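Local atomic coordinates of putative cobalamin synthesis related protein (Corynebacterium diphtheriae, PDB entry 2NPN), a protein that binds S-adenosylmethionine and is probably a precorrin-6A synthase, a methyltransferase of the tetrapyrrole methylase family acting in cobalamin biosynthesis. Residues L47-K50 with I51-H55; S93-R96 with E97-D101; I122-H125 with M126-L129; P172-A176 with K177-N181; V195-E198 with H199-M202. All blocks are in the same frame, centred on the assembly; numbering follows the deposited sequence. Where two conformers were deposited one is given.

The five contacts illustrate how a chain satisfies itself over one turn, and how the means change with place in the fold. Contacts 1, 2 and 3 lie on helices flanking the parallel sheet; each is partly buried, with backbone bonds running from turn to turn. Contacts 2 and 3 touch by hydrocarbon packing, whereas contact 1 stands apart. Contacts 4 and 5 lie at the surface in loops leading into mixed-sheet strands, centres about 11 Å apart; there serine and threonine hydroxyls accept backbone N-H bonds. Hydroxyls in contacts 1 and 2 instead donate to carbonyls. A salt bridge distinguishes contact 3, an arginine wrapped over the backbone contact 4, and a nearby magnesium ion contact 5.

Contact 1. Residues L47-K50 with I51-H55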
loop_
_atom_site.group_PDB
_atom_site.type_symbol
_atom_site.label_atom_id
_atom_site.label_comp_id
_atom_site.label_asym_id
_atom_site.label_seq_id
_atom_site.Cartn_x
_atom_site.Cartn_y
_atom_site.Cartn_z
ATOM N N LEU A 47 0.483 3.587 -13.643
ATOM C CA LEU A 47 -0.680 4.124 -12.918
ATOM C C LEU A 47 -0.285 5.343 -12.122
ATOM O O LEU A 47 -0.999 6.337 -12.067
ATOM C CB LEU A 47 -1.281 3.090 -11.957
ATOM C CG LEU A 47 -2.126 1.967 -12.519
ATOM C CD1 LEU A 47 -2.564 1.124 -11.344
ATOM C CD2 LEU A 47 -3.314 2.505 -13.318
ATOM N N ARG A 48 0.871 5.268 -11.486
ATOM C CA ARG A 48 1.328 6.355 -10.660
ATOM C C ARG A 48 1.629 7.592 -11.506
ATOM O O ARG A 48 1.295 8.714 -11.138
ATOM C CB ARG A 48 2.561 5.928 -9.874
ATOM C CG ARG A 48 2.972 6.981 -8.896
ATOM C CD ARG A 48 3.965 6.443 -7.934
ATOM N NE ARG A 48 5.211 6.139 -8.582
ATOM C CZ ARG A 48 6.112 5.315 -8.095
ATOM N NH1 ARG A 48 5.906 4.689 -6.920
ATOM N NH2 ARG A 48 7.223 5.134 -8.780
ATOM N N GLN A 49 2.281 7.367 -12.655
ATOM C CA GLN A 49 2.576 8.473 -13.575
ATOM C C GLN A 49 1.288 9.108 -14.098
ATOM O O GLN A 49 1.224 10.330 -14.267
ATOM C CB GLN A 49 3.457 7.964 -14.717
ATOM C CG GLN A 49 3.951 9.053 -15.674
ATOM C CD GLN A 49 4.838 10.081 -14.970
ATOM O OE1 GLN A 49 4.415 11.214 -14.684
ATOM N NE2 GLN A 49 6.078 9.672 -14.664
ATOM N N LYS A 50 0.263 8.285 -14.333
ATOM C CA LYS A 50 -1.050 8.760 -14.797
ATOM C C LYS A 50 -1.704 9.669 -13.752
ATOM O O LYS A 50 -2.304 10.677 -14.091
ATOM C CB LYS A 50 -1.975 7.573 -15.117
ATOM C CG LYS A 50 -3.321 7.913 -15.753
ATOM C CD LYS A 50 -4.159 6.625 -16.056
ATOM C CE LYS A 50 -4.973 6.180 -14.817
ATOM N NZ LYS A 50 -5.116 4.689 -14.555
ATOM N N ILE A 51 -1.559 9.324 -12.484
ATOM C CA ILE A 51 -2.085 10.182 -11.401
ATOM C C ILE A 51 -1.417 11.554 -11.364
ATOM O O ILE A 51 -2.093 12.610 -11.339
ATOM C CB ILE A 51 -1.895 9.489 -10.056
ATOM C CG1 ILE A 51 -2.872 8.332 -9.950
ATOM C CG2 ILE A 51 -2.066 10.484 -8.886
ATOM C CD1 ILE A 51 -2.641 7.463 -8.734
ATOM N N VAL A 52 -0.092 11.538 -11.427
ATOM C CA VAL A 52 0.735 12.744 -11.453
ATOM C C VAL A 52 0.518 13.580 -12.738
ATOM O O VAL A 52 0.442 14.813 -12.658
ATOM C CB VAL A 52 2.247 12.389 -11.268
ATOM C CG1 VAL A 52 3.157 13.600 -11.586
ATOM C CG2 VAL A 52 2.471 11.893 -9.843
ATOM N N ASP A 53 0.411 12.917 -13.896
ATOM C CA ASP A 53 0.125 13.585 -15.181
ATOM C C ASP A 53 -1.193 14.339 -15.129
ATOM O O ASP A 53 -1.342 15.425 -15.736
ATOM C CB ASP A 53 0.089 12.577 -16.339
ATOM C CG ASP A 53 1.481 12.128 -16.770
ATOM O OD1 ASP A 53 2.450 12.792 -16.357
ATOM O OD2 ASP A 53 1.610 11.138 -17.535
ATOM N N THR A 54 -2.157 13.765 -14.422
ATOM C CA THR A 54 -3.476 14.361 -14.331
ATOM C C THR A 54 -3.509 15.551 -13.383
ATOM O O THR A 54 -4.110 16.573 -13.707
ATOM C CB THR A 54 -4.516 13.348 -13.851
ATOM O OG1 THR A 54 -4.552 12.250 -14.751
ATOM C CG2 THR A 54 -5.912 14.006 -13.774
ATOM N N HIS A 55 -2.879 15.434 -12.214
ATOM C CA HIS A 55 -3.047 16.470 -11.172
ATOM C C HIS A 55 -1.856 17.401 -11.010
ATOM O O HIS A 55 -2.037 18.610 -10.773
ATOM C CB HIS A 55 -3.479 15.820 -9.842
ATOM C CG HIS A 55 -4.744 15.043 -9.987
ATOM N ND1 HIS A 55 -5.965 15.657 -10.137
ATOM C CD2 HIS A 55 -4.971 13.716 -10.133
ATOM C CE1 HIS A 55 -6.897 14.743 -10.340
ATOM N NE2 HIS A 55 -6.319 13.557 -10.346
#
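T54 folds its hydroxyl back toward K50 because chi1 of -59° sets OG1 opposite its own carbonyl carbon, beside the backbone N. From there OG1 donates to K50 O at 2.8 Å, while T54 N gives that oxygen the ordinary helical bond at 3.1 Å. The two donors arrive from opposite faces of the K50 carbonyl plane, so one oxygen is gripped twice near the end of the helix. A similar first torsion in D53 (-76°) lays its carboxylate against the preceding turn: D53 OD2 is 3.6 Å from Q49 CG. Beneath it, D53 N bonds to Q49 O at 2.7 Å. On the buried side the contacts are hydrocarbon against carbonyl, with I51 CG1 3.5 Å from L47 O and V52 CG2 3.6 Å from R48 O. V52 also rests on I32, I61 and L108 of the parallel sheet, and R48 sends its guanidinium away to a salt bridge with D36. The whole is a worked case of an amphipathic helix, 42-55, packed on a parallel alpha/beta sheet, with a threonine hydroxyl returned to the carbonyl four residues earlier.

Contact 2. Residues S93-R96 with E97-D101; sequences STIR and ERTPD
T99 OG1 reaches I95 O at 2.6 Å, the short bond at the centre of this helix end. The hydroxyl approaches from above the carbonyl plane, 36° out of it, and not along a lone pair. A chi1 of 65° puts OG1 between the backbone N and carbonyl carbon of T99, facing the last turn. Backbone donors add little to I95 O: T99 N is a weak partner at 3.1 Å, and R98 N a weak one too, its better bond going to T94 O at 3.0 Å. Further round the turn, T94 and R98 run side by side in the same direction, T94 CG2 meeting R98 CD at 3.8 Å. E97 stretches back along the preceding turn, its CG 3.1 Å from S93 O, the same oxygen that accepts from E97 N.

The next shell fixes these groups. T94 OG1 is bonded to L90 O, Y62 of strand 61-64 lies against both T94 and R98, and R3 NH2 holds T99 O just beyond the turn. I95 CD1 packs on M126 CE, 3.7 Å away, joining this helix to helix 119-130. With T99 the first residue to leave helical angles, the arrangement is a helix C-terminus whose weakened backbone bonding is supplemented by a threonine hydroxyl, in the helix-to-strand connection of a parallel alpha/beta domain.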
loop_
_atom_site.group_PDB
_atom_site.type_symbol
_atom_site.label_atom_id
_atom_site.label_comp_id
_atom_site.label_asym_id
_atom_site.label_seq_id
_atom_site.Cartn_x
_atom_site.Cartn_y
_atom_site.Cartn_z
ATOM N N SER A 93 19.772 15.490 -0.314
ATOM C CA SER A 93 20.381 16.313 -1.361
ATOM C C SER A 93 19.360 16.667 -2.437
ATOM O O SER A 93 19.293 17.808 -2.891
ATOM C CB SER A 93 21.571 15.592 -1.994
ATOM O OG SER A 93 22.525 15.247 -1.011
ATOM N N THR A 94 18.551 15.682 -2.824
ATOM C CA THR A 94 17.548 15.873 -3.865
ATOM C C THR A 94 16.516 16.909 -3.420
ATOM O O THR A 94 16.130 17.797 -4.191
ATOM C CB THR A 94 16.868 14.556 -4.249
ATOM O OG1 THR A 94 17.847 13.673 -4.823
ATOM C CG2 THR A 94 15.800 14.776 -5.293
ATOM N N ILE A 95 16.093 16.797 -2.162
ATOM C CA ILE A 95 15.098 17.721 -1.599
ATOM C C ILE A 95 15.635 19.151 -1.581
ATOM O O ILE A 95 14.974 20.094 -2.011
ATOM C CB ILE A 95 14.659 17.258 -0.199
ATOM C CG1 ILE A 95 13.820 15.972 -0.342
ATOM C CG2 ILE A 95 13.821 18.338 0.519
ATOM C CD1 ILE A 95 13.519 15.278 0.990
ATOM N N ARG A 96 16.856 19.311 -1.103
ATOM C CA ARG A 96 17.453 20.649 -1.022
ATOM C C ARG A 96 17.705 21.250 -2.392
ATOM O O ARG A 96 17.630 22.477 -2.546
ATOM C CB ARG A 96 18.729 20.615 -0.188
ATOM C CG ARG A 96 18.514 20.229 1.268
ATOM C CD ARG A 96 19.788 20.351 2.029
ATOM N NE ARG A 96 19.607 20.206 3.474
ATOM C CZ ARG A 96 20.109 19.227 4.226
ATOM N NH1 ARG A 96 20.834 18.244 3.704
ATOM N NH2 ARG A 96 19.891 19.238 5.526
ATOM N N GLU A 97 18.021 20.413 -3.381
ATOM C CA GLU A 97 18.278 20.899 -4.762
ATOM C C GLU A 97 16.989 21.313 -5.443
ATOM O O GLU A 97 16.992 22.297 -6.185
ATOM C CB GLU A 97 18.925 19.831 -5.650
ATOM C CG GLU A 97 20.344 19.507 -5.276
ATOM C CD GLU A 97 20.816 18.119 -5.742
ATOM O OE1 GLU A 97 20.005 17.307 -6.260
ATOM O OE2 GLU A 97 22.037 17.838 -5.586
ATOM N N ARG A 98 15.910 20.563 -5.218
ATOM C CA ARG A 98 14.698 20.709 -6.033
ATOM C C ARG A 98 13.622 21.535 -5.390
ATOM O O ARG A 98 12.568 21.752 -5.994
ATOM C CB ARG A 98 14.125 19.349 -6.452
ATOM C CG ARG A 98 14.965 18.568 -7.391
ATOM C CD ARG A 98 14.292 17.264 -7.746
ATOM N NE ARG A 98 15.084 16.552 -8.727
ATOM C CZ ARG A 98 14.621 15.639 -9.576
ATOM N NH1 ARG A 98 13.348 15.269 -9.586
ATOM N NH2 ARG A 98 15.477 15.074 -10.428
ATOM N N THR A 99 13.839 21.966 -4.151
ATOM C CA THR A 99 12.866 22.827 -3.477
ATOM C C THR A 99 13.621 23.921 -2.738
ATOM O O THR A 99 14.674 23.672 -2.163
ATOM C CB THR A 99 11.997 22.020 -2.485
ATOM O OG1 THR A 99 12.826 21.511 -1.439
ATOM C CG2 THR A 99 11.313 20.814 -3.201
ATOM N N PRO A 100 13.061 25.133 -2.710
ATOM C CA PRO A 100 13.667 26.208 -1.917
ATOM C C PRO A 100 13.468 25.951 -0.427
ATOM O O PRO A 100 12.703 25.033 -0.039
ATOM C CB PRO A 100 12.885 27.444 -2.353
ATOM C CG PRO A 100 11.602 26.950 -2.816
ATOM C CD PRO A 100 11.796 25.539 -3.329
ATOM N N ASP A 101 14.121 26.777 0.389
ATOM C CA ASP A 101 14.161 26.529 1.823
ATOM C C ASP A 101 12.787 26.588 2.507
ATOM O O ASP A 101 12.636 26.029 3.587
ATOM C CB ASP A 101 15.167 27.417 2.539
ATOM C CG ASP A 101 14.911 28.882 2.332
ATOM O OD1 ASP A 101 13.905 29.254 1.678
ATOM O OD2 ASP A 101 15.748 29.680 2.826
#

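Contact 3. Residues I122-H125 with M126-L129; sequences IIEH and MRNL
I122 O accepts from M126 N at 2.9 Å, the first of four successive bonds from residue i+4 to residue i that make this a regular stretch of alpha helix. The last runs from L129 N to H125 O at 3.0 Å. On this frame sits a familiar helix device, an i to i+3 salt bridge between E124 and R127, on a helix flanking the outermost strand 134-139 of the parallel sheet.

The two charged chains lie side by side and point the same way, but their flat ends do not meet edge on. Carboxylate and guanidinium planes are 78° apart, and OE2 of E124 stands over one face of the guanidinium, 3.1 Å from R127 CZ. E124 makes this possible by a sharp bend, its chi2 only 13°. R127 was modelled in two conformers, so the pairing describes one of them; there its NH2 also makes a weak hydrogen bond to A134 O in strand 134-139. V136 lies against both chains. On another side M126, a selenomethionine, turns toward A92 of helix 78-98. H125 and L129 lie side by side, pointing the same way, the leucine approaching the imidazole obliquely, with L129 CD2 3.8 Å from H125 NE2. Of the ionic contact the closest pair is E124 OE2 and R127 NH1, 2.7 Å apart.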
loop_
_atom_site.group_PDB
_atom_site.type_symbol
_atom_site.label_atom_id
_atom_site.label_comp_id
_atom_site.label_asym_id
_atom_site.label_seq_id
_atom_site.Cartn_x
_atom_site.Cartn_y
_atom_site.Cartn_z
ATOM N N ILE A 122 11.348 5.954 6.961
ATOM C CA ILE A 122 12.512 6.340 6.169
ATOM C C ILE A 122 12.708 7.847 6.236
ATOM O O ILE A 122 13.841 8.333 6.421
ATOM C CB ILE A 122 12.411 5.821 4.705
ATOM C CG1 ILE A 122 12.484 4.290 4.693
ATOM C CG2 ILE A 122 13.506 6.405 3.823
ATOM C CD1 ILE A 122 12.140 3.622 3.359
ATOM N N ILE A 123 11.624 8.608 6.108
ATOM C CA ILE A 123 11.721 10.067 6.145
ATOM C C ILE A 123 12.249 10.535 7.493
ATOM O O ILE A 123 13.090 11.433 7.583
ATOM C CB ILE A 123 10.338 10.713 5.825
ATOM C CG1 ILE A 123 10.050 10.586 4.344
ATOM C CG2 ILE A 123 10.285 12.194 6.237
ATOM C CD1 ILE A 123 8.568 10.749 3.967
ATOM N N GLU A 124 11.753 9.928 8.558
ATOM C CA GLU A 124 12.173 10.332 9.901
ATOM C C GLU A 124 13.676 10.036 10.131
ATOM O O GLU A 124 14.410 10.867 10.681
ATOM C CB GLU A 124 11.295 9.621 10.929
ATOM C CG GLU A 124 9.847 10.214 11.188
ATOM C CD GLU A 124 9.305 11.258 10.171
ATOM O OE1 GLU A 124 8.386 10.902 9.366
ATOM O OE2 GLU A 124 9.740 12.454 10.229
ATOM N N HIS A 125 14.130 8.862 9.696
ATOM C CA HIS A 125 15.539 8.489 9.789
ATOM C C HIS A 125 16.377 9.478 8.997
ATOM O O HIS A 125 17.400 9.962 9.492
ATOM C CB HIS A 125 15.774 7.060 9.269
ATOM C CG HIS A 125 17.199 6.611 9.376
ATOM N ND1 HIS A 125 17.707 6.003 10.503
ATOM C CD2 HIS A 125 18.229 6.702 8.500
ATOM C CE1 HIS A 125 18.989 5.734 10.316
ATOM N NE2 HIS A 125 19.331 6.156 9.110
HETATM N N MSE A 126 15.948 9.744 7.769
HETATM C CA MSE A 126 16.679 10.618 6.850
HETATM C C MSE A 126 16.825 12.033 7.422
HETATM O O MSE A 126 17.926 12.611 7.411
HETATM C CB MSE A 126 15.983 10.636 5.493
HETATM C CG MSE A 126 16.670 11.490 4.471
HETATM SE SE MSE A 126 16.013 13.321 4.507
HETATM C CE MSE A 126 14.171 13.043 3.910
ATOM N N ARG A 127 15.731 12.574 7.950
ATOM C CA ARG A 127 15.752 13.909 8.540
ATOM C C ARG A 127 16.760 13.997 9.679
ATOM O O ARG A 127 17.491 14.985 9.797
ATOM C CB ARG A 127 14.387 14.291 9.087
ATOM C CG ARG A 127 13.387 14.794 8.064
ATOM C CD ARG A 127 12.218 15.476 8.774
ATOM N NE ARG A 127 11.755 14.698 9.920
ATOM C CZ ARG A 127 11.031 15.169 10.934
ATOM N NH1 ARG A 127 10.665 14.343 11.913
ATOM N NH2 ARG A 127 10.646 16.438 10.978
ATOM N N ASN A 128 16.782 12.975 10.534
ATOM C CA ASN A 128 17.733 12.960 11.660
ATOM C C ASN A 128 19.196 12.858 11.234
ATOM O O ASN A 128 20.066 13.511 11.809
ATOM C CB ASN A 128 17.427 11.811 12.622
ATOM C CG ASN A 128 16.148 12.039 13.411
ATOM O OD1 ASN A 128 15.807 13.188 13.726
ATOM N ND2 ASN A 128 15.441 10.951 13.750
ATOM N N LEU A 129 19.460 12.005 10.256
ATOM C CA LEU A 129 20.820 11.725 9.812
ATOM C C LEU A 129 21.390 12.879 8.987
ATOM O O LEU A 129 22.569 13.184 9.075
ATOM C CB LEU A 129 20.819 10.455 8.970
ATOM C CG LEU A 129 22.121 9.929 8.385
ATOM C CD1 LEU A 129 23.152 9.721 9.479
ATOM C CD2 LEU A 129 21.816 8.632 7.638
#

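Contact 4. Residues P172-A176 with K177-N181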
loop_
_atom_site.group_PDB
_atom_site.type_symbol
_atom_site.label_atom_id
_atom_site.label_comp_id
_atom_site.label_asym_id
_atom_site.label_seq_id
_atom_site.Cartn_x
_atom_site.Cartn_y
_atom_site.Cartn_z
ATOM N N PRO A 172 -0.902 -18.145 10.436
ATOM C CA PRO A 172 -0.907 -19.422 11.168
ATOM C C PRO A 172 -0.769 -19.317 12.683
ATOM O O PRO A 172 -1.248 -20.225 13.377
ATOM C CB PRO A 172 0.306 -20.156 10.602
ATOM C CG PRO A 172 0.538 -19.596 9.266
ATOM C CD PRO A 172 0.160 -18.126 9.407
ATOM N N GLU A 173 -0.098 -18.269 13.187
ATOM C CA GLU A 173 0.079 -18.042 14.619
ATOM C C GLU A 173 -1.031 -17.194 15.256
ATOM O O GLU A 173 -1.031 -16.968 16.467
ATOM C CB GLU A 173 1.453 -17.396 14.913
ATOM C CG GLU A 173 2.667 -18.231 14.517
ATOM C CD GLU A 173 3.076 -18.110 13.048
ATOM O OE1 GLU A 173 2.449 -17.326 12.296
ATOM O OE2 GLU A 173 4.043 -18.811 12.657
ATOM N N THR A 174 -1.997 -16.752 14.450
ATOM C CA THR A 174 -3.083 -15.914 14.921
ATOM C C THR A 174 -4.137 -16.747 15.678
ATOM O O THR A 174 -4.461 -17.854 15.262
ATOM C CB THR A 174 -3.726 -15.184 13.726
ATOM O OG1 THR A 174 -2.689 -14.451 13.042
ATOM C CG2 THR A 174 -4.873 -14.218 14.166
ATOM N N SER A 175 -4.664 -16.222 16.785
ATOM C CA SER A 175 -5.653 -16.999 17.572
ATOM C C SER A 175 -6.896 -17.308 16.741
ATOM O O SER A 175 -7.273 -16.566 15.809
ATOM C CB SER A 175 -6.077 -16.260 18.843
ATOM O OG SER A 175 -6.891 -15.154 18.515
ATOM N N ALA A 176 -7.544 -18.422 17.079
ATOM C CA ALA A 176 -8.812 -18.752 16.456
ATOM C C ALA A 176 -9.816 -17.627 16.650
ATOM O O ALA A 176 -10.572 -17.312 15.759
ATOM C CB ALA A 176 -9.356 -20.064 17.053
ATOM N N LYS A 177 -9.792 -17.000 17.826
ATOM C CA LYS A 177 -10.721 -15.930 18.126
ATOM C C LYS A 177 -10.496 -14.769 17.173
ATOM O O LYS A 177 -11.434 -14.216 16.652
ATOM C CB LYS A 177 -10.596 -15.479 19.586
ATOM C CG LYS A 177 -11.289 -14.158 19.921
ATOM C CD LYS A 177 -12.775 -14.178 19.593
ATOM C CE LYS A 177 -13.588 -13.244 20.504
ATOM N NZ LYS A 177 -15.033 -13.414 20.229
ATOM N N ASP A 178 -9.244 -14.412 16.943
ATOM C CA ASP A 178 -8.958 -13.320 16.002
ATOM C C ASP A 178 -9.267 -13.683 14.551
ATOM O O ASP A 178 -9.686 -12.819 13.754
ATOM C CB ASP A 178 -7.538 -12.882 16.132
ATOM C CG ASP A 178 -7.268 -12.094 17.391
ATOM O OD1 ASP A 178 -8.198 -11.694 18.145
ATOM O OD2 ASP A 178 -6.078 -11.914 17.627
ATOM N N ARG A 179 -9.072 -14.949 14.186
ATOM C CA ARG A 179 -9.376 -15.429 12.849
ATOM C C ARG A 179 -10.881 -15.471 12.546
ATOM O O ARG A 179 -11.274 -15.769 11.407
ATOM C CB ARG A 179 -8.719 -16.767 12.608
ATOM C CG ARG A 179 -7.217 -16.626 12.429
ATOM C CD ARG A 179 -6.614 -17.919 11.940
ATOM N NE ARG A 179 -6.279 -18.757 13.080
ATOM C CZ ARG A 179 -6.928 -19.844 13.478
ATOM N NH1 ARG A 179 -6.505 -20.475 14.556
ATOM N NH2 ARG A 179 -7.987 -20.315 12.825
ATOM N N ARG A 180 -11.717 -15.139 13.527
ATOM C CA ARG A 180 -13.138 -15.078 13.308
ATOM C C ARG A 180 -13.525 -13.937 12.354
ATOM O O ARG A 180 -14.594 -13.972 11.719
ATOM C CB ARG A 180 -13.906 -14.935 14.598
ATOM C CG ARG A 180 -13.893 -16.241 15.418
ATOM C CD ARG A 180 -14.842 -16.139 16.631
ATOM N NE ARG A 180 -16.241 -15.904 16.237
ATOM C CZ ARG A 180 -17.074 -16.851 15.808
ATOM N NH1 ARG A 180 -16.702 -18.120 15.727
ATOM N NH2 ARG A 180 -18.321 -16.533 15.464
ATOM N N ASN A 181 -12.661 -12.920 12.307
ATOM C CA ASN A 181 -12.878 -11.764 11.408
ATOM C C ASN A 181 -11.533 -11.098 11.215
ATOM O O ASN A 181 -11.115 -10.255 12.030
ATOM C CB ASN A 181 -13.872 -10.848 12.037
ATOM C CG ASN A 181 -14.251 -9.727 11.125
ATOM O OD1 ASN A 181 -14.740 -10.009 10.034
ATOM N ND2 ASN A 181 -14.114 -8.477 11.567
HETATM O O HOH W 1 -3.521 -20.548 15.828
HETATM O O HOH W 2 -6.996 -13.577 20.807
HETATM O O HOH W 3 -3.894 -13.613 17.699
#
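R179 bends back over the loop and presents two sides of its guanidinium to the residues before it. The edge meets T174 O, with NE donating at 3.0 Å; the oxygen lies near the guanidinium plane, while the donor stands 46° out of the carbonyl's own plane. One face covers the backbone of A176, whose CA sits 3.4 Å above the plane of the R179 guanidinium and toward its rim. The turn at chi3 (-88°) makes this wrapping possible. A water joins in, bonding both T174 O and R179 NH1, so that T174 O has a second good donor besides a weak one from NH1.

S175 works by a different route. Its chi1 of 71° holds OG over the following residues, where it accepts from D178 N at 2.9 Å, while S175 O accepts from R179 N, also at 2.9 Å. The two bonds together form an ST motif. A second water links the backbone to the D178 carboxylate, taking a bond from S175 N at 2.9 Å and giving one to D178 OD2 at 2.8 Å. T174 and D178 cross at about a right angle, the methyl CG2 of T174 against D178 CB at 3.6 Å.

The loop joins strand 164-167 to strand 181-185 in the mixed sheet. T174 packs on H164 and T166 of the first, R180 carries a salt bridge to the C-terminal D251 beside strand 243-249, and R179 lies against V195, in the segment that leads from helix 192-195 to strand 200-206.

Contact 5. Residues V195-E198 with H199-M202; sequences VATE and HTYM
T197 to T200 make a type I beta turn, closed by T200 N donating to T197 O at 3.2 Å. Each threonine hydroxyl accepts a backbone N-H of the turn. T200 OG1 accepts from T197 N at 2.8 Å in a nearly straight bond (168° at the hydrogen), while T197 OG1 accepts from H199 N at 3.0 Å. The latter, with the closing bond, makes T197 the head of an ST motif laid over the beta turn. The threonine side chains cross at about a right angle, and A196 CB packs on T200 CB at 4.0 Å.

E249 positions both hydroxyls: its OE2 is hydrogen-bonded to T197 OG1 and its OE1 to T200 OG1, so one carboxylate from strand 243-249 ties the turn to the sheet. At the corner, E198 lays its aliphatic part over H199. The CH-pi contact is almost vertical, E198 CG lying 3.7 Å from the centroid of the H199 ring and 8° off its normal. The two side chains point the same way, with carboxylate and ring planes 46° apart.

The H199 side chain is about 4 Å from the bound magnesium ion, whose site includes Y219 and L250. The arrangement is thus a type I beta turn with an ST motif, leading into strand 200-206 beside the magnesium site.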
loop_
_atom_site.group_PDB
_atom_site.type_symbol
_atom_site.label_atom_id
_atom_site.label_comp_id
_atom_site.label_asym_id
_atom_site.label_seq_id
_atom_site.Cartn_x
_atom_site.Cartn_y
_atom_site.Cartn_z
ATOM N N VAL A 195 -5.640 -22.438 7.591
ATOM C CA VAL A 195 -6.372 -22.073 8.802
ATOM C C VAL A 195 -7.887 -22.258 8.719
ATOM O O VAL A 195 -8.589 -22.082 9.702
ATOM C CB VAL A 195 -6.095 -20.621 9.204
ATOM C CG1 VAL A 195 -4.600 -20.452 9.474
ATOM C CG2 VAL A 195 -6.536 -19.630 8.125
ATOM N N ALA A 196 -8.382 -22.577 7.536
ATOM C CA ALA A 196 -9.836 -22.719 7.347
ATOM C C ALA A 196 -10.440 -23.902 8.085
ATOM O O ALA A 196 -9.821 -24.954 8.253
ATOM C CB ALA A 196 -10.153 -22.796 5.855
ATOM N N THR A 197 -11.670 -23.688 8.553
ATOM C CA THR A 197 -12.588 -24.732 8.979
ATOM C C THR A 197 -13.739 -24.787 7.969
ATOM O O THR A 197 -13.786 -23.981 7.023
ATOM C CB THR A 197 -13.228 -24.452 10.368
ATOM O OG1 THR A 197 -14.262 -23.459 10.231
ATOM C CG2 THR A 197 -12.178 -24.008 11.398
ATOM N N GLU A 198 -14.702 -25.675 8.223
ATOM C CA GLU A 198 -15.853 -25.759 7.313
ATOM C C GLU A 198 -16.658 -24.461 7.274
ATOM O O GLU A 198 -17.357 -24.227 6.285
ATOM C CB GLU A 198 -16.766 -26.971 7.605
ATOM C CG GLU A 198 -17.627 -26.872 8.805
ATOM C CD GLU A 198 -18.602 -28.081 9.014
ATOM O OE1 GLU A 198 -19.030 -28.800 8.061
ATOM O OE2 GLU A 198 -18.916 -28.346 10.191
ATOM N N HIS A 199 -16.560 -23.636 8.322
ATOM C CA HIS A 199 -17.367 -22.404 8.431
ATOM C C HIS A 199 -16.654 -21.148 7.938
ATOM O O HIS A 199 -17.266 -20.057 7.901
ATOM C CB HIS A 199 -17.774 -22.197 9.861
ATOM C CG HIS A 199 -18.620 -23.306 10.379
ATOM N ND1 HIS A 199 -19.827 -23.665 9.800
ATOM C CD2 HIS A 199 -18.420 -24.165 11.399
ATOM C CE1 HIS A 199 -20.346 -24.672 10.475
ATOM N NE2 HIS A 199 -19.501 -25.017 11.435
ATOM N N THR A 200 -15.373 -21.268 7.573
ATOM C CA THR A 200 -14.588 -20.090 7.186
ATOM C C THR A 200 -14.992 -19.611 5.808
ATOM O O THR A 200 -14.904 -20.385 4.827
ATOM C CB THR A 200 -13.094 -20.424 7.176
ATOM O OG1 THR A 200 -12.748 -21.076 8.405
ATOM C CG2 THR A 200 -12.272 -19.125 6.940
ATOM N N TYR A 201 -15.405 -18.348 5.732
ATOM C CA TYR A 201 -15.807 -17.722 4.473
ATOM C C TYR A 201 -14.680 -16.755 4.075
ATOM O O TYR A 201 -14.092 -16.139 4.965
ATOM C CB TYR A 201 -17.097 -16.936 4.638
ATOM C CG TYR A 201 -17.793 -16.697 3.326
ATOM C CD1 TYR A 201 -18.693 -17.632 2.812
ATOM C CD2 TYR A 201 -17.612 -15.533 2.616
ATOM C CE1 TYR A 201 -19.326 -17.418 1.616
ATOM C CE2 TYR A 201 -18.259 -15.310 1.420
ATOM C CZ TYR A 201 -19.120 -16.255 0.915
ATOM O OH TYR A 201 -19.818 -16.128 -0.292
HETATM N N MSE A 202 -14.428 -16.612 2.777
HETATM C CA MSE A 202 -13.406 -15.676 2.308
HETATM C C MSE A 202 -13.947 -14.759 1.208
HETATM O O MSE A 202 -14.664 -15.199 0.289
HETATM C CB MSE A 202 -12.178 -16.440 1.763
HETATM C CG MSE A 202 -11.094 -15.508 1.237
HETATM SE SE MSE A 202 -9.400 -16.422 0.772
HETATM C CE MSE A 202 -10.060 -17.692 -0.531
HETATM O O HOH W 4 -14.807 -23.158 4.572
#